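Local coordinates for malonyl CoA-acyl carrier protein transacylase (Synechocystis sp. PCC 6803 substr. Kazusa, PDB 4RR5), which transfers the malonyl group from malonyl-CoA to holo-acyl carrier protein, releasing CoA, as a step of fatty acid biosynthesis, at residues 99-104 against 206-211; 198-203 against 233-238. All coordinates share one frame; numbering follows the deposited sequence.

In the fold
Both contacts lie within the acyl transferase domain, with centres about 15 Å apart, and their segments alternate along the chain. Contact 1 fixes the turn between helices 90-97 and 103-119 to the loop that follows helix 193-204. Contact 2 packs helix 193-204 against the later part of helix 227-235. One aromatic ring joins them: Phe208 of contact 1 sets its CZ 3.9 Å from Leu234 CD2 and equally far from Leu203 CD2, both of contact 2. Contact 1 is remote from the active site, whereas at contact 2 the side chain of Met238 lies about 6 Å from that of His188 and about 7 Å from that of Ser88, the two probable catalytic residues.

Contact 1. Residues 99-104 against 206-211; sequences GVFDFA and CHFNDA
Val100 and Phe208 form the tight side of this contact, where CG1 of the valine comes within 3.4 Å of Phe208 CD2 and approaches the ring obliquely. The valine holds CG1 anti to its own backbone N (chi1 171°), which sends its two methyls to different partners: CG1 to the phenylalanine and CG2 to the small Ala211, whose CB is 3.9 Å away. A beta-branched residue suits this place because both branches are used. Phe101 adds to the apolar cluster by turning its edge toward the face of Phe208 in an offset edge-to-face pair, with centroids 5.5 Å apart and planes at 68°. Leu95 of helix 90-97 and Leu230 of helix 227-235 also touch Val100, continuing the cluster into the protein. Residues 99-102 form the turn between helices 90-97 and 103-119: Gly99 closes the first in a Schellman motif, whose positive phi a residue without a side chain adopts easily, and Asp102 is the N-cap of the second. The opposing loop meets this turn with two hydrogen bonds from one residue. Asn209 N donates to Val100 O at 2.9 Å, while Asn209 ND2 donates to Gly99 O at 3.0 Å, with the acceptor in the amide plane and an N-H...O angle of 161°. Replacing Asn209 by an alanine would probably leave Gly99 O without this side-chain donor and weaken the tie between loop and turn, although the backbone bond could persist. Toward solvent the packing thins out. His207 and Asp210 are exposed and bury little against the turn; the CB of Asp210 points away from it, and its OD1 instead accepts a hydrogen bond from Gly227 N at the start of helix 227-235.

Contact 2. Residues 198-203 against 233-238; sequences SFAQTL and KLIQQM
Ala200 and Ile235 hold the closest pair of CA atoms between the two segments, 5.8 Å apart, where helix 193-204 meets the later part of helix 227-235. The small alanine side chain permits this approach, its CB meeting Ile235 CG2 at 4.1 Å. Leu203 and Ile235 contribute the larger shares of the buried surface: Leu203 CD1 lies 3.8 Å from Ile235 CG1 as the two side chains run antiparallel alongside one another, and also 3.9 Å from Leu234 CD2, where the leucines meet nearly perpendicular. Here two helices pack through aliphatic side chains, and helix 103-119 adds Leu109 against Leu203. Toward the active site the contact passes to Phe199 and Met238. The long methionine chain is extended until it bends at chi3 (-66°), which carries its CE methyl to 3.6 Å from Phe199 CD2, oblique to the ring; a flexible, unbranched side chain suits such a reach. Gln237, just before it, bridges to the probable catalytic centre, with NE2 donating to Ser88 O and OE1 accepting from Arg113 NH2, the arginine that also packs against both Phe199 and Met238.

Contact 1. Residues 99-104 against 206-211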
loop_
_atom_site.group_PDB
_atom_site.type_symbol
_atom_site.label_atom_id
_atom_site.label_comp_id
_atom_site.label_asym_id
_atom_site.label_seq_id
_atom_site.Cartn_x
_atom_site.Cartn_y
_atom_site.Cartn_z
ATOM N N GLY A 99 -3.286 8.701 13.346
ATOM C CA GLY A 99 -4.018 9.865 13.812
ATOM C C GLY A 99 -3.863 11.098 12.949
ATOM O O GLY A 99 -4.293 12.197 13.321
ATOM N N VAL A 100 -3.273 10.910 11.776
ATOM C CA VAL A 100 -2.944 12.021 10.897
ATOM C C VAL A 100 -4.206 12.641 10.314
ATOM O O VAL A 100 -4.309 13.863 10.173
ATOM C CB VAL A 100 -1.997 11.551 9.788
ATOM C CG1 VAL A 100 -1.809 12.622 8.749
ATOM C CG2 VAL A 100 -0.663 11.131 10.401
ATOM N N PHE A 101 -5.162 11.782 9.970
ATOM C CA PHE A 101 -6.515 12.211 9.633
ATOM C C PHE A 101 -7.473 11.157 10.135
ATOM O O PHE A 101 -7.057 10.021 10.398
ATOM C CB PHE A 101 -6.710 12.425 8.131
ATOM C CG PHE A 101 -6.102 11.353 7.278
ATOM C CD1 PHE A 101 -6.596 10.060 7.298
ATOM C CD2 PHE A 101 -5.032 11.644 6.439
ATOM C CE1 PHE A 101 -6.029 9.067 6.504
ATOM C CE2 PHE A 101 -4.456 10.660 5.652
ATOM C CZ PHE A 101 -4.963 9.362 5.678
ATOM N N ASP A 102 -8.748 11.524 10.258
ATOM C CA ASP A 102 -9.753 10.583 10.736
ATOM C C ASP A 102 -10.172 9.607 9.636
ATOM O O ASP A 102 -9.812 9.766 8.458
ATOM C CB ASP A 102 -10.979 11.324 11.289
ATOM C CG ASP A 102 -11.564 12.336 10.306
ATOM O OD1 ASP A 102 -11.460 12.142 9.080
ATOM O OD2 ASP A 102 -12.144 13.338 10.765
ATOM N N PHE A 103 -10.949 8.606 10.037
ATOM C CA PHE A 103 -11.434 7.586 9.120
ATOM C C PHE A 103 -12.043 8.187 7.848
ATOM O O PHE A 103 -11.567 7.911 6.746
ATOM C CB PHE A 103 -12.452 6.685 9.826
ATOM C CG PHE A 103 -13.028 5.637 8.936
ATOM C CD1 PHE A 103 -12.216 4.630 8.425
ATOM C CD2 PHE A 103 -14.362 5.677 8.570
ATOM C CE1 PHE A 103 -12.727 3.670 7.570
ATOM C CE2 PHE A 103 -14.888 4.728 7.716
ATOM C CZ PHE A 103 -14.073 3.718 7.210
ATOM N N ALA A 104 -13.068 9.025 8.002
ATOM C CA ALA A 104 -13.794 9.578 6.851
ATOM C C ALA A 104 -12.928 10.393 5.891
ATOM O O ALA A 104 -13.060 10.243 4.679
ATOM C CB ALA A 104 -14.970 10.435 7.329
ATOM N N CYS A 206 -5.941 19.780 2.859
ATOM C CA CYS A 206 -6.371 18.905 3.923
ATOM C C CYS A 206 -5.409 19.082 5.084
ATOM O O CYS A 206 -4.202 18.984 4.895
ATOM C CB CYS A 206 -6.415 17.456 3.416
ATOM S SG CYS A 206 -6.900 16.241 4.644
ATOM N N HIS A 207 -5.915 19.379 6.277
ATOM C CA HIS A 207 -5.021 19.533 7.423
ATOM C C HIS A 207 -4.537 18.184 7.920
ATOM O O HIS A 207 -5.337 17.281 8.134
ATOM C CB HIS A 207 -5.701 20.268 8.562
ATOM C CG HIS A 207 -4.978 20.134 9.871
ATOM N ND1 HIS A 207 -3.653 20.483 10.027
ATOM C CD2 HIS A 207 -5.394 19.682 11.078
ATOM C CE1 HIS A 207 -3.285 20.256 11.279
ATOM N NE2 HIS A 207 -4.321 19.768 11.936
ATOM N N PHE A 208 -3.232 18.038 8.106
ATOM C CA PHE A 208 -2.689 16.795 8.637
ATOM C C PHE A 208 -2.246 16.962 10.094
ATOM O O PHE A 208 -1.413 17.825 10.393
ATOM C CB PHE A 208 -1.502 16.326 7.796
ATOM C CG PHE A 208 -1.882 15.485 6.615
ATOM C CD1 PHE A 208 -3.123 15.622 6.014
ATOM C CD2 PHE A 208 -0.992 14.548 6.107
ATOM C CE1 PHE A 208 -3.467 14.856 4.922
ATOM C CE2 PHE A 208 -1.339 13.759 5.011
ATOM C CZ PHE A 208 -2.583 13.916 4.418
ATOM N N ASN A 209 -2.787 16.152 11.002
ATOM C CA ASN A 209 -2.277 16.143 12.373
ATOM C C ASN A 209 -0.908 15.491 12.403
ATOM O O ASN A 209 -0.549 14.720 11.515
ATOM C CB ASN A 209 -3.203 15.387 13.344
ATOM C CG ASN A 209 -4.647 15.833 13.258
ATOM O OD1 ASN A 209 -4.939 17.015 13.079
ATOM N ND2 ASN A 209 -5.566 14.875 13.363
ATOM N N ASP A 210 -0.143 15.785 13.436
ATOM C CA ASP A 210 1.095 15.068 13.634
ATOM C C ASP A 210 0.725 13.637 14.030
ATOM O O ASP A 210 -0.377 13.373 14.522
ATOM C CB ASP A 210 1.971 15.764 14.687
ATOM C CG ASP A 210 2.401 17.175 14.255
ATOM O OD1 ASP A 210 2.643 17.389 13.041
ATOM O OD2 ASP A 210 2.493 18.074 15.123
ATOM N N ALA A 211 1.637 12.712 13.787
ATOM C CA ALA A 211 1.369 11.315 14.039
ATOM C C ALA A 211 1.716 10.945 15.472
ATOM O O ALA A 211 2.712 11.406 16.032
ATOM C CB ALA A 211 2.139 10.432 13.060
#

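Contact 2. Residues 198-203 against 233-238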
loop_
_atom_site.group_PDB
_atom_site.type_symbol
_atom_site.label_atom_id
_atom_site.label_comp_id
_atom_site.label_asym_id
_atom_site.label_seq_id
_atom_site.Cartn_x
_atom_site.Cartn_y
_atom_site.Cartn_z
ATOM N N SER A 198 -3.657 17.242 -9.959
ATOM C CA SER A 198 -4.976 17.705 -9.518
ATOM C C SER A 198 -5.353 17.175 -8.121
ATOM O O SER A 198 -5.941 17.893 -7.296
ATOM C CB SER A 198 -6.054 17.310 -10.521
ATOM O OG SER A 198 -7.258 18.017 -10.245
ATOM N N PHE A 199 -5.021 15.911 -7.877
ATOM C CA PHE A 199 -5.233 15.271 -6.582
ATOM C C PHE A 199 -4.401 15.949 -5.488
ATOM O O PHE A 199 -4.842 16.060 -4.342
ATOM C CB PHE A 199 -4.896 13.772 -6.687
ATOM C CG PHE A 199 -4.921 13.034 -5.374
ATOM C CD1 PHE A 199 -6.090 12.935 -4.631
ATOM C CD2 PHE A 199 -3.769 12.420 -4.893
ATOM C CE1 PHE A 199 -6.111 12.246 -3.420
ATOM C CE2 PHE A 199 -3.782 11.730 -3.696
ATOM C CZ PHE A 199 -4.960 11.641 -2.952
ATOM N N ALA A 200 -3.204 16.410 -5.854
ATOM C CA ALA A 200 -2.324 17.141 -4.933
ATOM C C ALA A 200 -2.941 18.450 -4.458
ATOM O O ALA A 200 -2.777 18.828 -3.301
ATOM C CB ALA A 200 -0.977 17.416 -5.585
ATOM N N GLN A 201 -3.616 19.149 -5.366
ATOM C CA GLN A 201 -4.389 20.329 -4.998
ATOM C C GLN A 201 -5.362 19.962 -3.869
ATOM O O GLN A 201 -5.405 20.626 -2.839
ATOM C CB GLN A 201 -5.131 20.904 -6.220
ATOM C CG GLN A 201 -4.340 21.992 -6.976
ATOM C CD GLN A 201 -4.773 22.185 -8.443
ATOM O OE1 GLN A 201 -5.885 21.826 -8.837
ATOM N NE2 GLN A 201 -3.879 22.755 -9.251
ATOM N N THR A 202 -6.115 18.879 -4.055
ATOM C CA THR A 202 -6.994 18.353 -3.007
ATOM C C THR A 202 -6.255 18.021 -1.698
ATOM O O THR A 202 -6.720 18.354 -0.593
ATOM C CB THR A 202 -7.729 17.084 -3.502
ATOM O OG1 THR A 202 -8.772 17.454 -4.415
ATOM C CG2 THR A 202 -8.316 16.288 -2.330
ATOM N N LEU A 203 -5.105 17.362 -1.823
ATOM C CA LEU A 203 -4.360 16.915 -0.647
ATOM C C LEU A 203 -3.822 18.067 0.197
ATOM O O LEU A 203 -3.929 18.032 1.427
ATOM C CB LEU A 203 -3.206 15.999 -1.055
ATOM C CG LEU A 203 -3.384 14.504 -0.777
ATOM C CD1 LEU A 203 -2.148 13.697 -1.185
ATOM C CD2 LEU A 203 -3.714 14.261 0.680
ATOM N N LYS A 233 5.530 14.045 1.762
ATOM C CA LYS A 233 5.902 12.722 1.282
ATOM C C LYS A 233 4.731 12.002 0.573
ATOM O O LYS A 233 4.930 11.270 -0.398
ATOM C CB LYS A 233 6.403 11.865 2.440
ATOM C CG LYS A 233 7.569 12.442 3.224
ATOM C CD LYS A 233 8.050 11.402 4.210
ATOM C CE LYS A 233 9.220 11.848 5.044
ATOM N NZ LYS A 233 9.906 10.627 5.544
ATOM N N LEU A 234 3.510 12.201 1.065
ATOM C CA LEU A 234 2.358 11.531 0.480
ATOM C C LEU A 234 2.033 12.133 -0.897
ATOM O O LEU A 234 1.788 11.417 -1.866
ATOM C CB LEU A 234 1.159 11.624 1.420
ATOM C CG LEU A 234 -0.114 10.933 0.933
ATOM C CD1 LEU A 234 0.091 9.412 0.927
ATOM C CD2 LEU A 234 -1.324 11.328 1.779
ATOM N N ILE A 235 2.052 13.458 -0.969
ATOM C CA ILE A 235 1.865 14.175 -2.227
ATOM C C ILE A 235 2.857 13.714 -3.286
ATOM O O ILE A 235 2.524 13.632 -4.468
ATOM C CB ILE A 235 1.995 15.705 -2.017
ATOM C CG1 ILE A 235 0.709 16.248 -1.380
ATOM C CG2 ILE A 235 2.308 16.429 -3.337
ATOM C CD1 ILE A 235 0.777 17.694 -1.028
ATOM N N GLN A 236 4.069 13.382 -2.852
ATOM C CA GLN A 236 5.098 12.886 -3.755
ATOM C C GLN A 236 4.931 11.401 -4.136
ATOM O O GLN A 236 5.578 10.909 -5.062
ATOM C CB GLN A 236 6.468 13.112 -3.128
ATOM C CG GLN A 236 6.872 14.575 -3.128
ATOM C CD GLN A 236 8.046 14.865 -2.214
ATOM O OE1 GLN A 236 8.627 13.955 -1.626
ATOM N NE2 GLN A 236 8.402 16.136 -2.092
ATOM N N GLN A 237 4.044 10.696 -3.442
ATOM C CA GLN A 237 4.014 9.244 -3.537
ATOM C C GLN A 237 3.533 8.732 -4.886
ATOM O O GLN A 237 3.996 7.699 -5.361
ATOM C CB GLN A 237 3.130 8.668 -2.440
ATOM C CG GLN A 237 3.071 7.153 -2.424
ATOM C CD GLN A 237 1.803 6.661 -1.797
ATOM O OE1 GLN A 237 0.712 7.134 -2.142
ATOM N NE2 GLN A 237 1.926 5.728 -0.858
ATOM N N MET A 238 2.605 9.448 -5.508
ATOM C CA MET A 238 1.941 8.871 -6.653
ATOM C C MET A 238 2.850 8.793 -7.879
ATOM O O MET A 238 2.689 7.896 -8.715
ATOM C CB MET A 238 0.671 9.646 -6.986
ATOM C CG MET A 238 -0.163 8.939 -8.044
ATOM S SD MET A 238 -1.622 9.838 -8.543
ATOM C CE MET A 238 -2.560 9.788 -7.015
#